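Local coordinates for five-membered-cyclitol-phosphate synthase (Streptomyces citricolor, PDB 6K96), which belongs to the myo-inositol-1-phosphate synthase family and binds nicotinamide-adenine-dinucleotide together with a sodium ion, at residues Leu132-Gln137 and Thr158-Val162; Phe222-Arg226 and Pro254-Tyr258. All coordinates share one frame; numbering follows the deposited sequence.

Overall arrangement
Contact 1 joins two loops that follow neighbouring parallel strands, 127-130 and 153-156, and it supplies Leu132, Pro133, Thr134 and Thr158 to the NAD pocket. Contact 2 lies beyond it, where the helix 220-225 meets the strand 255-258 of the mixed sheet. The centres of the two contacts are about 17 Å apart, yet their residues touch: Thr134 O and Asn224 ND2, 2.9 Å apart, probably form a hydrogen bond, and Leu225 CD1 packs 3.8 Å from Thr134 CB. The helix 220-225 thus bridges the NAD-binding loop 132-137 and the mixed sheet. The side chain of Arg223 is about 8 Å from NAD, and that of Phe222 about 8 Å from the sodium ion.

Contact 1: Leu132-Gln137 and Thr158-Val162; sequences LPTGLQ and TPELV. With NAD (nicotinamide-adenine-dinucleotide), chain G.
The amide of Gln137 meets the backbone of Leu161 with both its oxygen and its nitrogen. OE1 accepts from Leu161 N (2.9 Å) on a lone pair in the carbonyl plane, while Gln137 NE2 donates to Leu161 O at 2.7 Å, with that oxygen 15° out of the amide plane. A primary amide suits this place because it offers an acceptor and a donor together, matching the C=O and N-H of one residue. The carboxylate of Glu160 is approached differently: Gly135 N meets OE2 from above the carboxylate plane in a nearly straight bond of 3.0 Å. A bend at chi2 (45°) folds the acid back toward the backbone N of Gly135, and CG of Glu160 touches the backbone N and CA of Gln137, where helix 137-149 begins. On NAD, the adenine presents a face to the branched end of Leu132, whose CD2 comes within 3.4 Å of C6A of NAD.

Both loops leave the carboxyl ends of adjacent parallel strands, 127-130 and 153-156, the usual position of the dinucleotide site in a Rossmann-like fold. Here Leu132 O accepts from the ribose hydroxyl O3D of NAD at 2.9 Å, and Thr134 OG1 lies equally close to O3D. The methyl CG2 of Thr134 packs on the Pro159 ring, roughly perpendicular to it. Gly135 has a positive phi (115°) at which a CB would run into the preceding carbonyl oxygen. A water accepts from Leu136 N, at the N-cap of the following helix, and also sits within hydrogen-bonding distance of Pro133 O and Glu160 OE2.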
ATOM      1  N   LEU B 132     -15.677 -17.699 -25.012  1.00 32.68           N
ATOM      2  CA  LEU B 132     -16.899 -16.865 -24.907  1.00 32.05           C
ATOM      3  C   LEU B 132     -17.033 -16.337 -23.487  1.00 30.28           C
ATOM      4  O   LEU B 132     -16.356 -16.785 -22.566  1.00 28.70           O
ATOM      5  CB  LEU B 132     -18.131 -17.728 -25.246  1.00 33.23           C
ATOM      6  CG  LEU B 132     -18.570 -17.765 -26.713  1.00 34.08           C
ATOM      7  CD1 LEU B 132     -17.529 -18.502 -27.527  1.00 34.59           C
ATOM      8  CD2 LEU B 132     -19.904 -18.449 -26.861  1.00 34.79           C
ATOM      9  N   PRO B 133     -18.008 -15.430 -23.276  1.00 29.70           N
ATOM     10  CA  PRO B 133     -18.327 -14.996 -21.927  1.00 29.74           C
ATOM     11  C   PRO B 133     -18.681 -16.192 -21.025  1.00 30.25           C
ATOM     12  O   PRO B 133     -19.105 -17.265 -21.487  1.00 31.03           O
ATOM     13  CB  PRO B 133     -19.518 -14.023 -22.152  1.00 29.77           C
ATOM     14  CG  PRO B 133     -19.424 -13.576 -23.589  1.00 29.67           C
ATOM     15  CD  PRO B 133     -18.831 -14.768 -24.318  1.00 29.82           C
ATOM     16  N   THR B 134     -18.493 -16.011 -19.732  1.00 30.64           N
ATOM     17  CA  THR B 134     -18.942 -16.972 -18.705  1.00 31.59           C
ATOM     18  C   THR B 134     -20.473 -16.937 -18.704  1.00 33.10           C
ATOM     19  O   THR B 134     -20.995 -15.837 -18.941  1.00 34.27           O
ATOM     20  CB  THR B 134     -18.319 -16.635 -17.352  1.00 31.09           C
ATOM     21  OG1 THR B 134     -16.963 -17.070 -17.447  1.00 31.46           O
ATOM     22  CG2 THR B 134     -19.001 -17.281 -16.168  1.00 30.95           C
ATOM     23  N   GLY B 135     -21.122 -18.099 -18.549  1.00 33.77           N
ATOM     24  CA  GLY B 135     -22.547 -18.218 -18.243  1.00 34.88           C
ATOM     25  C   GLY B 135     -23.326 -18.872 -19.373  1.00 36.12           C
ATOM     26  O   GLY B 135     -24.584 -19.027 -19.210  1.00 36.86           O
ATOM     27  N   LEU B 136     -22.675 -19.239 -20.479  1.00 35.70           N
ATOM     28  CA  LEU B 136     -23.430 -19.696 -21.673  1.00 36.46           C
ATOM     29  C   LEU B 136     -23.276 -21.203 -21.838  1.00 36.59           C
ATOM     30  O   LEU B 136     -22.624 -21.597 -22.780  1.00 36.53           O
ATOM     31  CB  LEU B 136     -22.935 -18.931 -22.905  1.00 36.90           C
ATOM     32  CG  LEU B 136     -22.827 -17.409 -22.743  1.00 36.78           C
ATOM     33  CD1 LEU B 136     -21.837 -16.815 -23.761  1.00 36.95           C
ATOM     34  CD2 LEU B 136     -24.190 -16.723 -22.816  1.00 36.51           C
ATOM     35  N   GLN B 137     -23.921 -21.995 -20.973  1.00 38.13           N
ATOM     36  CA  GLN B 137     -23.913 -23.495 -20.959  1.00 38.85           C
ATOM     37  C   GLN B 137     -24.341 -24.074 -22.313  1.00 39.73           C
ATOM     38  O   GLN B 137     -23.675 -25.001 -22.796  1.00 42.15           O
ATOM     39  CB  GLN B 137     -24.752 -24.046 -19.816  1.00 39.50           C
ATOM     40  CG  GLN B 137     -24.589 -25.549 -19.592  1.00 40.63           C
ATOM     41  CD  GLN B 137     -23.186 -26.061 -19.351  1.00 41.24           C
ATOM     42  OE1 GLN B 137     -22.640 -25.961 -18.254  1.00 42.40           O
ATOM     43  NE2 GLN B 137     -22.583 -26.661 -20.368  1.00 41.99           N
ATOM     44  N   THR B 158     -13.875 -21.597 -19.762  1.00 34.50           N
ATOM     45  CA  THR B 158     -14.990 -21.037 -18.939  1.00 34.30           C
ATOM     46  C   THR B 158     -15.379 -22.018 -17.846  1.00 34.70           C
ATOM     47  O   THR B 158     -14.976 -23.181 -17.937  1.00 34.71           O
ATOM     48  CB  THR B 158     -16.241 -20.692 -19.767  1.00 33.54           C
ATOM     49  OG1 THR B 158     -16.984 -21.870 -20.044  1.00 32.38           O
ATOM     50  CG2 THR B 158     -15.903 -20.004 -21.066  1.00 33.58           C
ATOM     51  N   PRO B 159     -16.159 -21.572 -16.818  1.00 35.38           N
ATOM     52  CA  PRO B 159     -16.687 -22.455 -15.765  1.00 35.93           C
ATOM     53  C   PRO B 159     -17.836 -23.380 -16.219  1.00 36.39           C
ATOM     54  O   PRO B 159     -18.264 -24.238 -15.429  1.00 35.77           O
ATOM     55  CB  PRO B 159     -17.219 -21.527 -14.653  1.00 35.49           C
ATOM     56  CG  PRO B 159     -16.712 -20.149 -15.037  1.00 34.99           C
ATOM     57  CD  PRO B 159     -16.533 -20.173 -16.548  1.00 35.11           C
ATOM     58  N   GLU B 160     -18.260 -23.279 -17.472  1.00 37.01           N
ATOM     59  CA  GLU B 160     -19.342 -24.149 -17.988  1.00 39.13           C
ATOM     60  C   GLU B 160     -18.898 -25.609 -17.933  1.00 40.00           C
ATOM     61  O   GLU B 160     -17.733 -25.881 -18.132  1.00 38.52           O
ATOM     62  CB  GLU B 160     -19.814 -23.717 -19.375  1.00 39.58           C
ATOM     63  CG  GLU B 160     -20.798 -22.573 -19.318  1.00 39.82           C
ATOM     64  CD  GLU B 160     -20.462 -21.411 -18.390  1.00 39.99           C
ATOM     65  OE1 GLU B 160     -21.157 -21.268 -17.325  1.00 39.73           O
ATOM     66  OE2 GLU B 160     -19.508 -20.664 -18.722  1.00 38.68           O
ATOM     67  N   LEU B 161     -19.872 -26.492 -17.667  1.00 41.94           N
ATOM     68  CA  LEU B 161     -19.714 -27.965 -17.660  1.00 42.90           C
ATOM     69  C   LEU B 161     -19.509 -28.436 -19.102  1.00 42.57           C
ATOM     70  O   LEU B 161     -20.466 -28.221 -19.894  1.00 42.57           O
ATOM     71  CB  LEU B 161     -20.969 -28.579 -17.019  1.00 44.15           C
ATOM     72  CG  LEU B 161     -20.669 -29.651 -15.968  1.00 45.54           C
ATOM     73  CD1 LEU B 161     -20.217 -29.032 -14.653  1.00 46.35           C
ATOM     74  CD2 LEU B 161     -21.845 -30.571 -15.727  1.00 47.26           C
ATOM     75  N   VAL B 162     -18.308 -28.961 -19.428  1.00 41.55           N
ATOM     76  CA  VAL B 162     -17.984 -29.627 -20.727  1.00 41.82           C
ATOM     77  C   VAL B 162     -17.121 -30.861 -20.452  1.00 42.03           C
ATOM     78  O   VAL B 162     -17.613 -31.992 -20.545  1.00 42.41           O
ATOM     79  CB  VAL B 162     -17.294 -28.695 -21.740  1.00 42.02           C
ATOM     80  CG1 VAL B 162     -17.189 -29.340 -23.119  1.00 42.09           C
ATOM     81  CG2 VAL B 162     -17.986 -27.358 -21.856  1.00 41.89           C
TER
HETATM   82  PA  NAD G 400     -14.147 -11.188 -23.884  1.00 29.78           P
HETATM   83  O1A NAD G 400     -15.406 -10.627 -23.345  1.00 29.76           O
HETATM   84  O2A NAD G 400     -13.058 -10.189 -24.163  1.00 30.34           O
HETATM   85  O5B NAD G 400     -14.329 -12.157 -25.116  1.00 30.93           O
HETATM   86  C5B NAD G 400     -15.682 -12.625 -25.324  1.00 33.59           C
HETATM   87  C4B NAD G 400     -15.945 -12.721 -26.803  1.00 35.21           C
HETATM   88  O4B NAD G 400     -17.018 -13.668 -27.126  1.00 36.59           O
HETATM   89  C3B NAD G 400     -16.380 -11.389 -27.421  1.00 36.05           C
HETATM   90  O3B NAD G 400     -15.690 -11.219 -28.653  1.00 36.05           O
HETATM   91  C2B NAD G 400     -17.866 -11.628 -27.678  1.00 37.11           C
HETATM   92  O2B NAD G 400     -18.228 -10.638 -28.597  1.00 37.92           O
HETATM   93  C1B NAD G 400     -17.785 -13.078 -28.166  1.00 37.63           C
HETATM   94  N9A NAD G 400     -19.022 -13.825 -28.277  1.00 39.08           N
HETATM   95  C8A NAD G 400     -20.132 -13.602 -27.500  1.00 40.23           C
HETATM   96  N7A NAD G 400     -21.095 -14.468 -27.718  1.00 41.35           N
HETATM   97  C5A NAD G 400     -20.583 -15.338 -28.674  1.00 40.54           C
HETATM   98  C6A NAD G 400     -21.139 -16.471 -29.302  1.00 41.38           C
HETATM   99  N6A NAD G 400     -22.352 -16.930 -29.014  1.00 40.98           N
HETATM  100  N1A NAD G 400     -20.360 -17.154 -30.185  1.00 42.21           N
HETATM  101  C2A NAD G 400     -19.135 -16.660 -30.446  1.00 41.28           C
HETATM  102  N3A NAD G 400     -18.524 -15.597 -29.927  1.00 40.11           N
HETATM  103  C4A NAD G 400     -19.298 -14.964 -29.025  1.00 40.05           C
HETATM  104  O3  NAD G 400     -13.603 -12.227 -22.815  1.00 28.66           O
HETATM  105  PN  NAD G 400     -12.086 -12.617 -22.447  1.00 27.10           P
HETATM  106  O1N NAD G 400     -11.405 -13.001 -23.704  1.00 27.10           O
HETATM  107  O2N NAD G 400     -11.640 -11.496 -21.560  1.00 27.21           O
HETATM  108  O5D NAD G 400     -12.336 -13.950 -21.574  1.00 27.40           O
HETATM  109  C5D NAD G 400     -13.005 -15.094 -22.247  1.00 27.59           C
HETATM  110  C4D NAD G 400     -13.464 -16.081 -21.215  1.00 27.48           C
HETATM  111  O4D NAD G 400     -12.350 -16.658 -20.496  1.00 26.98           O
HETATM  112  C3D NAD G 400     -14.387 -15.455 -20.159  1.00 27.60           C
HETATM  113  O3D NAD G 400     -15.375 -16.412 -19.843  1.00 28.24           O
HETATM  114  C2D NAD G 400     -13.481 -15.354 -18.935  1.00 27.35           C
HETATM  115  O2D NAD G 400     -14.110 -15.441 -17.670  1.00 27.16           O
HETATM  116  C1D NAD G 400     -12.638 -16.618 -19.091  1.00 27.20           C
HETATM  117  N1N NAD G 400     -11.424 -16.524 -18.224  1.00 26.92           N
HETATM  118  C2N NAD G 400     -10.607 -15.345 -18.291  1.00 26.96           C
HETATM  119  C3N NAD G 400      -9.586 -15.119 -17.383  1.00 26.33           C
HETATM  120  C7N NAD G 400      -8.743 -13.868 -17.547  1.00 26.37           C
HETATM  121  O7N NAD G 400      -8.894 -13.158 -18.533  1.00 26.14           O
HETATM  122  N7N NAD G 400      -7.864 -13.575 -16.593  1.00 26.09           N
HETATM  123  C4N NAD G 400      -9.405 -16.065 -16.374  1.00 26.22           C
HETATM  124  C5N NAD G 400     -10.080 -17.278 -16.425  1.00 26.46           C
HETATM  125  C6N NAD G 400     -11.138 -17.454 -17.297  1.00 26.73           C
HETATM  126  O   HOH W   1     -19.983 -19.907 -21.660  1.00 33.65           O

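Contact 2: Phe222-Arg226 and Pro254-Tyr258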
ATOM      1  N   PHE B 222     -15.036  -8.625 -17.032  1.00 31.35           N
ATOM      2  CA  PHE B 222     -15.344  -8.152 -15.667  1.00 31.40           C
ATOM      3  C   PHE B 222     -16.782  -7.601 -15.617  1.00 32.85           C
ATOM      4  O   PHE B 222     -17.479  -7.865 -14.631  1.00 32.21           O
ATOM      5  CB  PHE B 222     -14.256  -7.165 -15.244  1.00 30.22           C
ATOM      6  CG  PHE B 222     -14.324  -6.720 -13.817  1.00 28.68           C
ATOM      7  CD1 PHE B 222     -15.127  -5.666 -13.469  1.00 28.92           C
ATOM      8  CD2 PHE B 222     -13.617  -7.366 -12.842  1.00 28.15           C
ATOM      9  CE1 PHE B 222     -15.246  -5.257 -12.148  1.00 28.67           C
ATOM     10  CE2 PHE B 222     -13.689  -6.929 -11.532  1.00 28.29           C
ATOM     11  CZ  PHE B 222     -14.535  -5.907 -11.186  1.00 28.37           C
ATOM     12  N   ARG B 223     -17.164  -6.824 -16.623  1.00 35.44           N
ATOM     13  CA  ARG B 223     -18.533  -6.285 -16.864  1.00 38.93           C
ATOM     14  C   ARG B 223     -19.580  -7.433 -16.914  1.00 39.49           C
ATOM     15  O   ARG B 223     -20.637  -7.318 -16.255  1.00 38.40           O
ATOM     16  CB  ARG B 223     -18.538  -5.455 -18.153  1.00 41.62           C
ATOM     17  CG  ARG B 223     -19.337  -4.162 -18.030  1.00 45.30           C
ATOM     18  CD  ARG B 223     -19.999  -3.578 -19.277  1.00 47.86           C
ATOM     19  NE  ARG B 223     -19.437  -2.238 -19.440  1.00 51.00           N
ATOM     20  CZ  ARG B 223     -19.684  -1.177 -18.645  1.00 55.56           C
ATOM     21  NH1 ARG B 223     -20.522  -1.269 -17.625  1.00 57.92           N
ATOM     22  NH2 ARG B 223     -19.114  -0.005 -18.880  1.00 56.54           N
ATOM     23  N   ASN B 224     -19.284  -8.531 -17.620  1.00 39.30           N
ATOM     24  CA  ASN B 224     -20.128  -9.754 -17.642  1.00 39.27           C
ATOM     25  C   ASN B 224     -20.237 -10.337 -16.227  1.00 40.20           C
ATOM     26  O   ASN B 224     -21.375 -10.507 -15.736  1.00 39.39           O
ATOM     27  CB  ASN B 224     -19.605 -10.829 -18.605  1.00 38.82           C
ATOM     28  CG  ASN B 224     -20.493 -12.059 -18.641  1.00 39.22           C
ATOM     29  OD1 ASN B 224     -21.706 -11.953 -18.920  1.00 39.12           O
ATOM     30  ND2 ASN B 224     -19.902 -13.231 -18.414  1.00 38.29           N
ATOM     31  N   LEU B 225     -19.123 -10.667 -15.562  1.00 42.11           N
ATOM     32  CA  LEU B 225     -19.212 -11.368 -14.247  1.00 42.86           C
ATOM     33  C   LEU B 225     -20.176 -10.607 -13.305  1.00 44.86           C
ATOM     34  O   LEU B 225     -21.075 -11.278 -12.734  1.00 45.44           O
ATOM     35  CB  LEU B 225     -17.818 -11.540 -13.644  1.00 42.04           C
ATOM     36  CG  LEU B 225     -16.962 -12.738 -14.099  1.00 42.14           C
ATOM     37  CD1 LEU B 225     -17.687 -13.716 -15.034  1.00 41.85           C
ATOM     38  CD2 LEU B 225     -15.663 -12.264 -14.737  1.00 40.87           C
ATOM     39  N   ARG B 226     -20.057  -9.268 -13.270  1.00 45.58           N
ATOM     40  CA  ARG B 226     -20.834  -8.230 -12.517  1.00 47.62           C
ATOM     41  C   ARG B 226     -22.310  -8.626 -12.260  1.00 46.74           C
ATOM     42  O   ARG B 226     -22.965  -9.153 -13.166  1.00 46.08           O
ATOM     43  CB  ARG B 226     -20.691  -6.910 -13.301  1.00 50.44           C
ATOM     44  CG  ARG B 226     -21.150  -5.647 -12.587  1.00 52.84           C
ATOM     45  CD  ARG B 226     -20.380  -4.406 -12.997  1.00 55.50           C
ATOM     46  NE  ARG B 226     -20.204  -3.478 -11.877  1.00 59.35           N
ATOM     47  CZ  ARG B 226     -19.649  -3.779 -10.679  1.00 62.67           C
ATOM     48  NH1 ARG B 226     -19.235  -5.003 -10.377  1.00 62.92           N
ATOM     49  NH2 ARG B 226     -19.531  -2.846  -9.752  1.00 63.81           N
ATOM     50  N   PRO B 254     -15.495 -10.202  -5.232  1.00 45.94           N
ATOM     51  CA  PRO B 254     -14.890 -10.457  -6.544  1.00 44.08           C
ATOM     52  C   PRO B 254     -15.190  -9.359  -7.568  1.00 41.72           C
ATOM     53  O   PRO B 254     -14.579  -9.383  -8.588  1.00 41.08           O
ATOM     54  CB  PRO B 254     -15.586 -11.742  -7.040  1.00 45.94           C
ATOM     55  CG  PRO B 254     -16.941 -11.668  -6.393  1.00 46.42           C
ATOM     56  CD  PRO B 254     -16.632 -11.115  -5.003  1.00 47.61           C
ATOM     57  N   SER B 255     -16.138  -8.462  -7.282  1.00 41.36           N
ATOM     58  CA  SER B 255     -16.456  -7.335  -8.188  1.00 41.24           C
ATOM     59  C   SER B 255     -16.700  -6.047  -7.399  1.00 41.68           C
ATOM     60  O   SER B 255     -17.845  -5.528  -7.462  1.00 44.60           O
ATOM     61  CB  SER B 255     -17.588  -7.670  -9.080  1.00 41.53           C
ATOM     62  OG  SER B 255     -17.627  -6.747 -10.145  1.00 42.72           O
ATOM     63  N   ALA B 256     -15.655  -5.499  -6.745  1.00 39.61           N
ATOM     64  CA  ALA B 256     -15.749  -4.245  -5.950  1.00 38.45           C
ATOM     65  C   ALA B 256     -16.240  -3.108  -6.844  1.00 37.97           C
ATOM     66  O   ALA B 256     -16.820  -2.124  -6.320  1.00 39.43           O
ATOM     67  CB  ALA B 256     -14.467  -3.858  -5.279  1.00 37.83           C
ATOM     68  N   GLY B 257     -16.039  -3.206  -8.160  1.00 35.96           N
ATOM     69  CA  GLY B 257     -16.316  -2.033  -9.006  1.00 34.00           C
ATOM     70  C   GLY B 257     -15.573  -2.060 -10.309  1.00 31.79           C
ATOM     71  O   GLY B 257     -14.465  -2.652 -10.403  1.00 32.22           O
ATOM     72  N   TYR B 258     -16.208  -1.450 -11.285  1.00 30.17           N
ATOM     73  CA  TYR B 258     -15.802  -1.459 -12.695  1.00 29.20           C
ATOM     74  C   TYR B 258     -15.199  -0.081 -12.970  1.00 29.15           C
ATOM     75  O   TYR B 258     -15.916   0.940 -12.853  1.00 29.21           O
ATOM     76  CB  TYR B 258     -16.977  -1.776 -13.606  1.00 28.74           C
ATOM     77  CG  TYR B 258     -16.663  -1.594 -15.056  1.00 28.71           C
ATOM     78  CD1 TYR B 258     -16.072  -2.603 -15.784  1.00 28.32           C
ATOM     79  CD2 TYR B 258     -16.949  -0.410 -15.704  1.00 29.37           C
ATOM     80  CE1 TYR B 258     -15.833  -2.463 -17.140  1.00 28.37           C
ATOM     81  CE2 TYR B 258     -16.662  -0.224 -17.045  1.00 29.22           C
ATOM     82  CZ  TYR B 258     -16.079  -1.245 -17.762  1.00 28.78           C
ATOM     83  OH  TYR B 258     -15.796  -1.061 -19.088  1.00 28.83           O
TER
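The guanidinium of Arg223 lies over one face of the Tyr258 ring, an off-centre cation-pi contact with CZ 4.0 Å from the ring centroid and the two planes 42° apart. The helix lies in a beta-alpha-beta connection: from strand 207-217 the chain passes through helices 220-225 and 234-239 and returns parallel to 207-217 as 250-253 and, beyond a break, 255-258. The Tyr258 ring suits this partly exposed position, since its face takes the cation and its edge takes carbon. At that edge CD1 of Phe222 comes within 4.0 Å of Tyr258 CD1, the two side chains running antiparallel as they pass.

Phe222 leaves the helix toward the strand because chi1 (-173°) turns CG away from the backbone N, and its CE1 comes 3.2 Å from Gly257 O. Gly257 has backbone angles at which a CB would strike the carbonyl oxygen before it. Arg226 also reaches across, its NH2 lying 3.4 Å from Gly257 CA; a bond from its NH1 to Ser255 O is doubtful, as NH1 is crowded in the model.

Behind the strand, Ala256 packs on Leu214 and Leu216 of strand 207-217. On the helix side, the backbone N of Phe222 donates a hydrogen bond to Asn219 OD1.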